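Local coordinates for C protein alpha-antigen (Streptococcus agalactiae, PDB 1YWM) that may play a role in both virulence and immunity as a cell-wall-anchored surface antigen, of which this chain is the N-terminal domain, at residues F65-V70 with L92-F97; S19-S24 with D112-A117; R127-E132 with E177-E182. All coordinates share one frame; numbering follows the deposited sequence.

Contact 1 of 3, residues F65-V70 with L92-F97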
loop_
_atom_site.group_PDB
_atom_site.type_symbol
_atom_site.label_atom_id
_atom_site.label_comp_id
_atom_site.label_asym_id
_atom_site.label_seq_id
_atom_site.Cartn_x
_atom_site.Cartn_y
_atom_site.Cartn_z
ATOM N N PHE A 65 -14.430 -12.313 -22.036
ATOM C CA PHE A 65 -14.736 -10.996 -21.480
ATOM C C PHE A 65 -13.475 -10.190 -21.198
ATOM O O PHE A 65 -12.421 -10.763 -20.903
ATOM C CB PHE A 65 -15.554 -11.173 -20.203
ATOM C CG PHE A 65 -16.922 -11.725 -20.464
ATOM C CD1 PHE A 65 -17.161 -13.091 -20.384
ATOM C CD2 PHE A 65 -17.949 -10.887 -20.867
ATOM C CE1 PHE A 65 -18.423 -13.610 -20.655
ATOM C CE2 PHE A 65 -19.239 -11.416 -21.151
ATOM C CZ PHE A 65 -19.457 -12.772 -21.038
ATOM N N THR A 66 -13.573 -8.873 -21.320
ATOM C CA THR A 66 -12.475 -7.989 -20.924
ATOM C C THR A 66 -12.965 -6.983 -19.886
ATOM O O THR A 66 -14.168 -6.801 -19.719
ATOM C CB THR A 66 -11.884 -7.239 -22.132
ATOM O OG1 THR A 66 -12.916 -6.484 -22.781
ATOM C CG2 THR A 66 -11.382 -8.240 -23.220
ATOM N N ALA A 67 -12.032 -6.315 -19.210
ATOM C CA ALA A 67 -12.385 -5.340 -18.178
ATOM C C ALA A 67 -11.612 -4.070 -18.430
ATOM O O ALA A 67 -10.487 -4.129 -18.927
ATOM C CB ALA A 67 -12.045 -5.903 -16.782
ATOM N N LYS A 68 -12.242 -2.930 -18.156
ATOM C CA LYS A 68 -11.544 -1.646 -18.166
ATOM C C LYS A 68 -11.823 -1.047 -16.800
ATOM O O LYS A 68 -12.973 -1.042 -16.348
ATOM C CB LYS A 68 -12.034 -0.722 -19.296
ATOM C CG LYS A 68 -11.440 0.702 -19.170
ATOM C CD LYS A 68 -11.146 1.454 -20.476
ATOM C CE LYS A 68 -9.906 2.377 -20.315
ATOM N NZ LYS A 68 -10.171 3.828 -20.139
ATOM N N TYR A 69 -10.772 -0.617 -16.105
ATOM C CA TYR A 69 -10.984 -0.055 -14.763
ATOM C C TYR A 69 -11.215 1.437 -14.792
ATOM O O TYR A 69 -10.761 2.136 -15.701
ATOM C CB TYR A 69 -9.808 -0.390 -13.837
ATOM C CG TYR A 69 -8.471 0.184 -14.216
ATOM C CD1 TYR A 69 -7.509 -0.601 -14.868
ATOM C CD2 TYR A 69 -8.142 1.485 -13.867
ATOM C CE1 TYR A 69 -6.236 -0.062 -15.185
ATOM C CE2 TYR A 69 -6.910 2.034 -14.184
ATOM C CZ TYR A 69 -5.957 1.243 -14.823
ATOM O OH TYR A 69 -4.744 1.821 -15.107
ATOM N N VAL A 70 -11.926 1.942 -13.784
ATOM C CA VAL A 70 -12.162 3.374 -13.691
ATOM C C VAL A 70 -12.115 3.666 -12.224
ATOM O O VAL A 70 -12.782 2.993 -11.432
ATOM C CB VAL A 70 -13.590 3.845 -14.209
ATOM C CG1 VAL A 70 -13.600 5.407 -14.263
ATOM C CG2 VAL A 70 -13.896 3.278 -15.557
ATOM N N LEU A 92 -12.997 2.006 -7.035
ATOM C CA LEU A 92 -12.385 1.283 -8.131
ATOM C C LEU A 92 -13.522 0.442 -8.728
ATOM O O LEU A 92 -14.226 -0.277 -8.000
ATOM C CB LEU A 92 -11.223 0.400 -7.623
ATOM C CG LEU A 92 -10.653 -0.702 -8.556
ATOM C CD1 LEU A 92 -10.194 -0.205 -9.959
ATOM C CD2 LEU A 92 -9.517 -1.466 -7.888
ATOM N N THR A 93 -13.739 0.587 -10.038
ATOM C CA THR A 93 -14.802 -0.165 -10.703
ATOM C C THR A 93 -14.218 -0.847 -11.921
ATOM O O THR A 93 -13.434 -0.243 -12.608
ATOM C CB THR A 93 -15.906 0.783 -11.176
ATOM O OG1 THR A 93 -16.475 1.453 -10.044
ATOM C CG2 THR A 93 -17.083 -0.032 -11.792
ATOM N N TYR A 94 -14.628 -2.091 -12.172
ATOM C CA TYR A 94 -14.245 -2.783 -13.375
ATOM C C TYR A 94 -15.522 -2.854 -14.219
ATOM O O TYR A 94 -16.525 -3.422 -13.795
ATOM C CB TYR A 94 -13.748 -4.173 -13.033
ATOM C CG TYR A 94 -12.459 -4.128 -12.242
ATOM C CD1 TYR A 94 -11.226 -4.056 -12.897
ATOM C CD2 TYR A 94 -12.490 -4.075 -10.847
ATOM C CE1 TYR A 94 -10.005 -4.003 -12.161
ATOM C CE2 TYR A 94 -11.285 -4.011 -10.098
ATOM C CZ TYR A 94 -10.060 -3.984 -10.768
ATOM O OH TYR A 94 -8.887 -3.958 -10.029
ATOM N N ASN A 95 -15.473 -2.245 -15.383
ATOM C CA ASN A 95 -16.571 -2.357 -16.349
ATOM C C ASN A 95 -16.233 -3.555 -17.237
ATOM O O ASN A 95 -15.152 -3.611 -17.780
ATOM C CB ASN A 95 -16.669 -1.042 -17.152
ATOM C CG ASN A 95 -17.163 0.139 -16.268
ATOM O OD1 ASN A 95 -17.962 -0.065 -15.364
ATOM N ND2 ASN A 95 -16.647 1.347 -16.509
ATOM N N ILE A 96 -17.193 -4.458 -17.421
ATOM C CA ILE A 96 -16.944 -5.735 -18.068
ATOM C C ILE A 96 -17.615 -5.682 -19.464
ATOM O O ILE A 96 -18.772 -5.260 -19.581
ATOM C CB ILE A 96 -17.533 -6.885 -17.227
ATOM C CG1 ILE A 96 -17.054 -6.809 -15.745
ATOM C CG2 ILE A 96 -17.188 -8.247 -17.821
ATOM C CD1 ILE A 96 -15.523 -6.742 -15.590
ATOM N N PHE A 97 -16.880 -6.120 -20.471
ATOM C CA PHE A 97 -17.314 -6.046 -21.877
ATOM C C PHE A 97 -17.243 -7.411 -22.555
ATOM O O PHE A 97 -16.284 -8.154 -22.339
ATOM C CB PHE A 97 -16.399 -5.074 -22.642
ATOM C CG PHE A 97 -16.445 -3.669 -22.106
ATOM C CD1 PHE A 97 -15.541 -3.257 -21.115
ATOM C CD2 PHE A 97 -17.437 -2.790 -22.511
ATOM C CE1 PHE A 97 -15.613 -1.968 -20.568
ATOM C CE2 PHE A 97 -17.506 -1.484 -21.994
ATOM C CZ PHE A 97 -16.574 -1.078 -21.008
HETATM O O HOH W 1 -14.871 3.805 -9.741
#
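Tyr69 and Tyr94 face each other as a non-hydrogen-bonded antiparallel pair, as do Ala67 and Ile96, and their side chains make up the tightly packed side of this two-strand contact. The methyl CB of Ala67 sits 3.8 Å from Ile96 CD1, while Tyr69 CB rests against the Tyr94 ring at 4.0 Å from CE1 and meets Leu92 CD1 at 3.9 Å. Only the root of Tyr69 takes part: with CG between the backbone N and the carbonyl carbon (chi1 64°), the ring heads away from the partner strand, and its OH bonds to Val81 N instead. Alternating with these pairs, Thr66 with Phe97, Lys68 with Asn95 and Val70 with Thr93 each exchange two backbone hydrogen bonds; that from Asn95 N to Lys68 O is 2.9 Å long.

The other face, carrying the side chains of those hydrogen-bonded pairs, is more open to solvent, with Thr66 and Lys68 exposed. Phe97 turns its CE1 to Lys68 CB at 4.0 Å, but the lysine chain then bends off from the partner strand. Val70 CG2 lies 3.5 Å from the amide nitrogen Asn95 ND2, and a water joins Val70 O to Thr93 OG1. Thr66 and Phe97 also help form the pocket that holds a bound dimercaptobutanediol, probably from the crystallisation liquor.

Within the fibronectin-type beta sandwich, strand 59-61 packs over the tight face, Ile59 touching Ala67 and Tyr94, and Leu61 touching Ala67 and Ile96. In the sheet itself, strand 88-97 is flanked by 66-73 on one edge and 113-121 on the other.

Contact 2 of 3, residues S19-S24 with D112-A117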
loop_
_atom_site.group_PDB
_atom_site.type_symbol
_atom_site.label_atom_id
_atom_site.label_comp_id
_atom_site.label_asym_id
_atom_site.label_seq_id
_atom_site.Cartn_x
_atom_site.Cartn_y
_atom_site.Cartn_z
ATOM N N SER A 19 -17.976 -12.180 -2.642
ATOM C CA SER A 19 -17.156 -13.192 -3.374
ATOM C C SER A 19 -17.285 -13.062 -4.902
ATOM O O SER A 19 -16.349 -12.602 -5.565
ATOM C CB SER A 19 -17.497 -14.613 -2.914
ATOM O OG SER A 19 -16.530 -15.535 -3.389
ATOM N N THR A 20 -18.426 -13.480 -5.457
ATOM C CA THR A 20 -18.725 -13.235 -6.871
ATOM C C THR A 20 -20.183 -12.816 -7.096
ATOM O O THR A 20 -21.126 -13.559 -6.780
ATOM C CB THR A 20 -18.292 -14.428 -7.792
ATOM O OG1 THR A 20 -18.530 -14.095 -9.169
ATOM C CG2 THR A 20 -19.151 -15.676 -7.561
ATOM N N ILE A 21 -20.349 -11.606 -7.623
ATOM C CA ILE A 21 -21.665 -11.074 -7.950
ATOM C C ILE A 21 -22.370 -12.043 -8.905
ATOM O O ILE A 21 -21.784 -12.445 -9.921
ATOM C CB ILE A 21 -21.535 -9.684 -8.589
ATOM C CG1 ILE A 21 -20.642 -8.779 -7.725
ATOM C CG2 ILE A 21 -22.909 -9.061 -8.803
ATOM C CD1 ILE A 21 -19.905 -7.699 -8.524
ATOM N N PRO A 22 -23.594 -12.451 -8.561
ATOM C CA PRO A 22 -24.354 -13.393 -9.398
ATOM C C PRO A 22 -24.398 -12.935 -10.851
ATOM O O PRO A 22 -24.786 -11.786 -11.131
ATOM C CB PRO A 22 -25.766 -13.352 -8.795
ATOM C CG PRO A 22 -25.556 -12.957 -7.361
ATOM C CD PRO A 22 -24.339 -12.057 -7.347
ATOM N N GLY A 23 -23.963 -13.806 -11.755
ATOM C CA GLY A 23 -24.001 -13.508 -13.176
ATOM C C GLY A 23 -22.789 -12.752 -13.704
ATOM O O GLY A 23 -22.638 -12.634 -14.910
ATOM N N SER A 24 -21.928 -12.247 -12.819
ATOM C CA SER A 24 -20.748 -11.463 -13.254
ATOM C C SER A 24 -19.663 -12.313 -13.880
ATOM O O SER A 24 -19.401 -13.427 -13.432
ATOM C CB SER A 24 -20.116 -10.649 -12.101
ATOM O OG SER A 24 -18.924 -9.991 -12.539
ATOM N N ASP A 112 -22.966 -5.597 -16.160
ATOM C CA ASP A 112 -21.914 -6.205 -15.359
ATOM C C ASP A 112 -20.837 -5.185 -14.998
ATOM O O ASP A 112 -19.988 -4.855 -15.817
ATOM C CB ASP A 112 -21.292 -7.341 -16.162
ATOM C CG ASP A 112 -20.466 -8.267 -15.331
ATOM O OD1 ASP A 112 -20.190 -7.958 -14.133
ATOM O OD2 ASP A 112 -20.029 -9.330 -15.824
ATOM N N ILE A 113 -20.895 -4.650 -13.776
ATOM C CA ILE A 113 -19.779 -3.862 -13.275
ATOM C C ILE A 113 -19.376 -4.403 -11.895
ATOM O O ILE A 113 -20.210 -4.943 -11.154
ATOM C CB ILE A 113 -20.113 -2.346 -13.197
ATOM C CG1 ILE A 113 -21.187 -2.022 -12.148
ATOM C CG2 ILE A 113 -20.481 -1.779 -14.595
ATOM C CD1 ILE A 113 -21.323 -0.472 -11.889
ATOM N N VAL A 114 -18.098 -4.282 -11.553
ATOM C CA VAL A 114 -17.651 -4.788 -10.248
ATOM C C VAL A 114 -17.091 -3.603 -9.497
ATOM O O VAL A 114 -16.087 -3.057 -9.899
ATOM C CB VAL A 114 -16.601 -5.888 -10.371
ATOM C CG1 VAL A 114 -16.156 -6.396 -8.951
ATOM C CG2 VAL A 114 -17.141 -7.069 -11.217
ATOM N N SER A 115 -17.787 -3.199 -8.435
ATOM C CA SER A 115 -17.429 -2.013 -7.659
ATOM C C SER A 115 -16.680 -2.452 -6.415
ATOM O O SER A 115 -17.120 -3.381 -5.736
ATOM C CB SER A 115 -18.702 -1.292 -7.212
ATOM O OG SER A 115 -19.521 -1.024 -8.330
ATOM N N VAL A 116 -15.557 -1.792 -6.134
ATOM C CA VAL A 116 -14.707 -2.121 -4.992
ATOM C C VAL A 116 -14.408 -0.824 -4.198
ATOM O O VAL A 116 -13.993 0.176 -4.774
ATOM C CB VAL A 116 -13.337 -2.751 -5.462
ATOM C CG1 VAL A 116 -12.677 -3.469 -4.337
ATOM C CG2 VAL A 116 -13.533 -3.753 -6.664
ATOM N N ALA A 117 -14.630 -0.829 -2.888
ATOM C CA ALA A 117 -14.180 0.290 -2.049
ATOM C C ALA A 117 -12.642 0.339 -2.135
ATOM O O ALA A 117 -12.007 -0.720 -2.173
ATOM C CB ALA A 117 -14.587 0.054 -0.614
#
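Ile21 reaches Val114 and Ser24 reaches Asp112 from the two ends of a type II beta turn, which lays the N-terminal loop against the start of strand 113-121 in this fibronectin-type beta sandwich. The apolar touch is made by one methyl: Ile21 CD1 lies 3.9 Å from Val114 CG2. The backbone oxygen Ile113 O is 3.8 Å from the same Ile21 CD1. Side by side with it is a polar touch, where Ser24 OG stands 2.9 Å from Asp112 OD1. The other carboxylate oxygen, Asp112 OD2, lies 3.4 Å from Ser24 CA, so the acid spans the serine from its backbone to its hydroxyl.

A second shell holds these groups in place. His104 ND1 and Ala25 N both bond to Asp112 OD2, and Ala26 N bonds to Ser24 OG; the carboxylate and the hydroxyl thus tie down the chain leading into strand 26-28. Two such bonds on one oxygen would limit rotation of the carboxylate and would probably stabilise its negative charge in a buried setting. On the strand side, backbone bonds between Asp112 and Ile96 and between Val114 and Tyr94 fix the platform in the sheet.

The turn itself sets the spacing of Ile21 and Ser24. Ser24 N bonds back to Ile21 O at 2.9 Å, and Gly23 takes a positive phi of 86°, a conformation in which a CB would press on the carbonyl oxygen of Pro22. Val114 CG2 serves both touches: with CG1 anti to the backbone N (chi1 -180°), this second methyl also comes within 3.7 Å of Ser24 OG.

Contact 3 of 3, residues R127-E132 with E177-E182. With GOL (glycerol), chain D.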
loop_
_atom_site.group_PDB
_atom_site.type_symbol
_atom_site.label_atom_id
_atom_site.label_comp_id
_atom_site.label_asym_id
_atom_site.label_seq_id
_atom_site.Cartn_x
_atom_site.Cartn_y
_atom_site.Cartn_z
ATOM N N ARG A 127 8.953 5.716 3.947
ATOM C CA ARG A 127 10.089 4.922 3.463
ATOM C C ARG A 127 11.386 5.744 3.446
ATOM O O ARG A 127 12.452 5.242 3.784
ATOM C CB ARG A 127 9.793 4.346 2.076
ATOM C CG ARG A 127 8.821 3.143 2.119
ATOM C CD ARG A 127 8.380 2.699 0.673
ATOM N NE ARG A 127 7.404 1.615 0.726
ATOM C CZ ARG A 127 7.680 0.351 1.025
ATOM N NH1 ARG A 127 6.698 -0.537 1.053
ATOM N NH2 ARG A 127 8.931 -0.053 1.279
ATOM N N ASP A 128 11.276 7.021 3.079
ATOM C CA ASP A 128 12.421 7.930 3.118
ATOM C C ASP A 128 12.896 8.099 4.545
ATOM O O ASP A 128 14.093 8.049 4.805
ATOM C CB ASP A 128 12.018 9.319 2.611
ATOM C CG ASP A 128 11.904 9.377 1.116
ATOM O OD1 ASP A 128 12.375 8.436 0.444
ATOM O OD2 ASP A 128 11.358 10.335 0.533
ATOM N N LYS A 129 11.961 8.336 5.453
ATOM C CA LYS A 129 12.298 8.472 6.875
ATOM C C LYS A 129 13.020 7.234 7.408
ATOM O O LYS A 129 14.016 7.326 8.158
ATOM C CB LYS A 129 11.052 8.775 7.716
ATOM C CG LYS A 129 11.347 9.219 9.132
ATOM C CD LYS A 129 12.134 10.556 9.136
ATOM C CE LYS A 129 12.226 11.191 10.513
ATOM N NZ LYS A 129 12.741 10.241 11.551
ATOM N N ILE A 130 12.498 6.068 7.069
ATOM C CA ILE A 130 13.132 4.842 7.484
ATOM C C ILE A 130 14.572 4.760 6.990
ATOM O O ILE A 130 15.463 4.363 7.753
ATOM C CB ILE A 130 12.325 3.593 7.024
ATOM C CG1 ILE A 130 11.042 3.439 7.857
ATOM C CG2 ILE A 130 13.229 2.326 7.140
ATOM C CD1 ILE A 130 10.028 2.393 7.246
ATOM N N GLU A 131 14.816 5.132 5.728
ATOM C CA GLU A 131 16.188 5.055 5.182
ATOM C C GLU A 131 17.099 6.082 5.853
ATOM O O GLU A 131 18.276 5.811 6.074
ATOM C CB GLU A 131 16.212 5.248 3.646
ATOM C CG GLU A 131 15.612 4.058 2.866
ATOM C CD GLU A 131 16.145 2.702 3.333
ATOM O OE1 GLU A 131 15.320 1.795 3.672
ATOM O OE2 GLU A 131 17.397 2.550 3.370
ATOM N N GLU A 132 16.546 7.234 6.206
ATOM C CA GLU A 132 17.338 8.266 6.903
ATOM C C GLU A 132 17.769 7.797 8.299
ATOM O O GLU A 132 18.944 7.990 8.700
ATOM C CB GLU A 132 16.571 9.574 6.969
ATOM C CG GLU A 132 16.319 10.162 5.575
ATOM C CD GLU A 132 15.260 11.248 5.550
ATOM O OE1 GLU A 132 15.081 11.852 4.478
ATOM O OE2 GLU A 132 14.584 11.484 6.583
ATOM N N GLU A 177 6.320 6.447 15.013
ATOM C CA GLU A 177 7.083 5.334 15.585
ATOM C C GLU A 177 8.572 5.360 15.171
ATOM O O GLU A 177 9.461 5.016 15.985
ATOM C CB GLU A 177 6.452 3.976 15.230
ATOM C CG GLU A 177 5.091 3.738 15.888
ATOM C CD GLU A 177 4.415 2.457 15.407
ATOM O OE1 GLU A 177 5.121 1.563 14.909
ATOM O OE2 GLU A 177 3.173 2.344 15.530
ATOM N N VAL A 178 8.832 5.719 13.910
ATOM C CA VAL A 178 10.199 5.728 13.360
ATOM C C VAL A 178 10.989 6.858 14.024
ATOM O O VAL A 178 12.156 6.682 14.388
ATOM C CB VAL A 178 10.193 5.857 11.815
ATOM C CG1 VAL A 178 11.618 6.159 11.247
ATOM C CG2 VAL A 178 9.680 4.529 11.179
ATOM N N ASN A 179 10.360 8.028 14.173
ATOM C CA ASN A 179 11.003 9.145 14.873
ATOM C C ASN A 179 11.379 8.780 16.297
ATOM O O ASN A 179 12.469 9.168 16.781
ATOM C CB ASN A 179 10.071 10.354 14.953
ATOM C CG ASN A 179 9.697 10.897 13.612
ATOM O OD1 ASN A 179 10.426 10.735 12.641
ATOM N ND2 ASN A 179 8.544 11.575 13.545
ATOM N N GLU A 180 10.466 8.072 16.974
ATOM C CA GLU A 180 10.693 7.585 18.331
ATOM C C GLU A 180 11.798 6.530 18.431
ATOM O O GLU A 180 12.631 6.588 19.356
ATOM C CB GLU A 180 9.389 7.058 18.962
ATOM C CG GLU A 180 8.406 8.178 19.309
ATOM C CD GLU A 180 9.005 9.193 20.297
ATOM O OE1 GLU A 180 9.585 8.751 21.320
ATOM O OE2 GLU A 180 8.917 10.416 20.041
ATOM N N LEU A 181 11.803 5.565 17.510
ATOM C CA LEU A 181 12.906 4.593 17.426
ATOM C C LEU A 181 14.285 5.271 17.323
ATOM O O LEU A 181 15.259 4.851 17.971
ATOM C CB LEU A 181 12.729 3.633 16.222
ATOM C CG LEU A 181 11.738 2.465 16.402
ATOM C CD1 LEU A 181 11.343 1.888 15.003
ATOM C CD2 LEU A 181 12.325 1.381 17.305
ATOM N N GLU A 182 14.377 6.298 16.500
ATOM C CA GLU A 182 15.652 6.994 16.302
ATOM C C GLU A 182 16.170 7.571 17.615
ATOM O O GLU A 182 17.367 7.609 17.852
ATOM C CB GLU A 182 15.517 8.085 15.242
ATOM C CG GLU A 182 16.855 8.748 14.896
ATOM C CD GLU A 182 16.757 9.684 13.715
ATOM O OE1 GLU A 182 17.611 9.599 12.794
ATOM O OE2 GLU A 182 15.814 10.486 13.718
HETATM C C1 GOL D . 18.222 11.736 10.252
HETATM O O1 GOL D . 18.391 12.242 11.555
HETATM C C2 GOL D . 16.819 12.047 9.755
HETATM O O2 GOL D . 16.420 13.344 10.156
HETATM C C3 GOL D . 15.892 10.989 10.330
HETATM O O3 GOL D . 15.122 11.541 11.378
#
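Segments 127-132 and 177-182 are helical and run almost parallel, their axes 10.0 Å apart and inclined by 7°, with Ile130 and Val178 the nearest pair of residues at 6.6 Å between their CA atoms. Val178 directs its two methyls at different neighbours. CG2 meets Ile130 CG1 at 3.8 Å, the two side chains crossing at about a right angle, whereas CG1 touches Lys129 CG at 3.7 Å as the two side chains run alongside with opposite headings. The valine thus packs against the apolar Ile130 and the aliphatic stem of Lys129.

Parallel first and third helices are what an antiparallel three-helix bundle requires, since the middle helix, 144-163, runs the other way. From that helix Ile157 packs on both Ile130 and Val178, closing the apolar interior of the bundle.

Toward the outside, the contact becomes polar. Lys129 leaves its helix with CG anti to the backbone N (chi1 -168°), then bends at chi2 and chi4, which carries NZ across to the side chains of Asn179 and Glu182. Its bond to Asn179 OD1 is doubtful, as that oxygen is modelled too close to the lysine, and the salt bridge to Glu182 OE2 is long at 3.8 Å. A glycerol, probably from the crystallisation liquor, links the two charges: its O3 accepts from Lys129 NZ at 2.7 Å and donates to Glu182 OE2 at 2.7 Å. Glycerol O1 donates to the other carboxylate oxygen, Glu182 OE1, at 3.0 Å, and Asn136 ND2 of helix 124-137 binds that same OE1.

In the fold
From the N terminus, the loop at 19-24 is the first to find a partner, and contact 2 closes a long loop when the chain returns at 112-117. Contact 1 is nested inside that loop, pairing 65-70 with 92-97. The two meet in one sheet, where strands 88-97 and 113-121 are neighbours joined by backbone bonds. The chain then passes from strand 113-121 into helix 124-137, and contact 3 follows in series, closing a helical loop of its own. Its centre is about 40 Å from that of contact 2. The first two contacts lie in the beta sandwich, the third in the helix bundle.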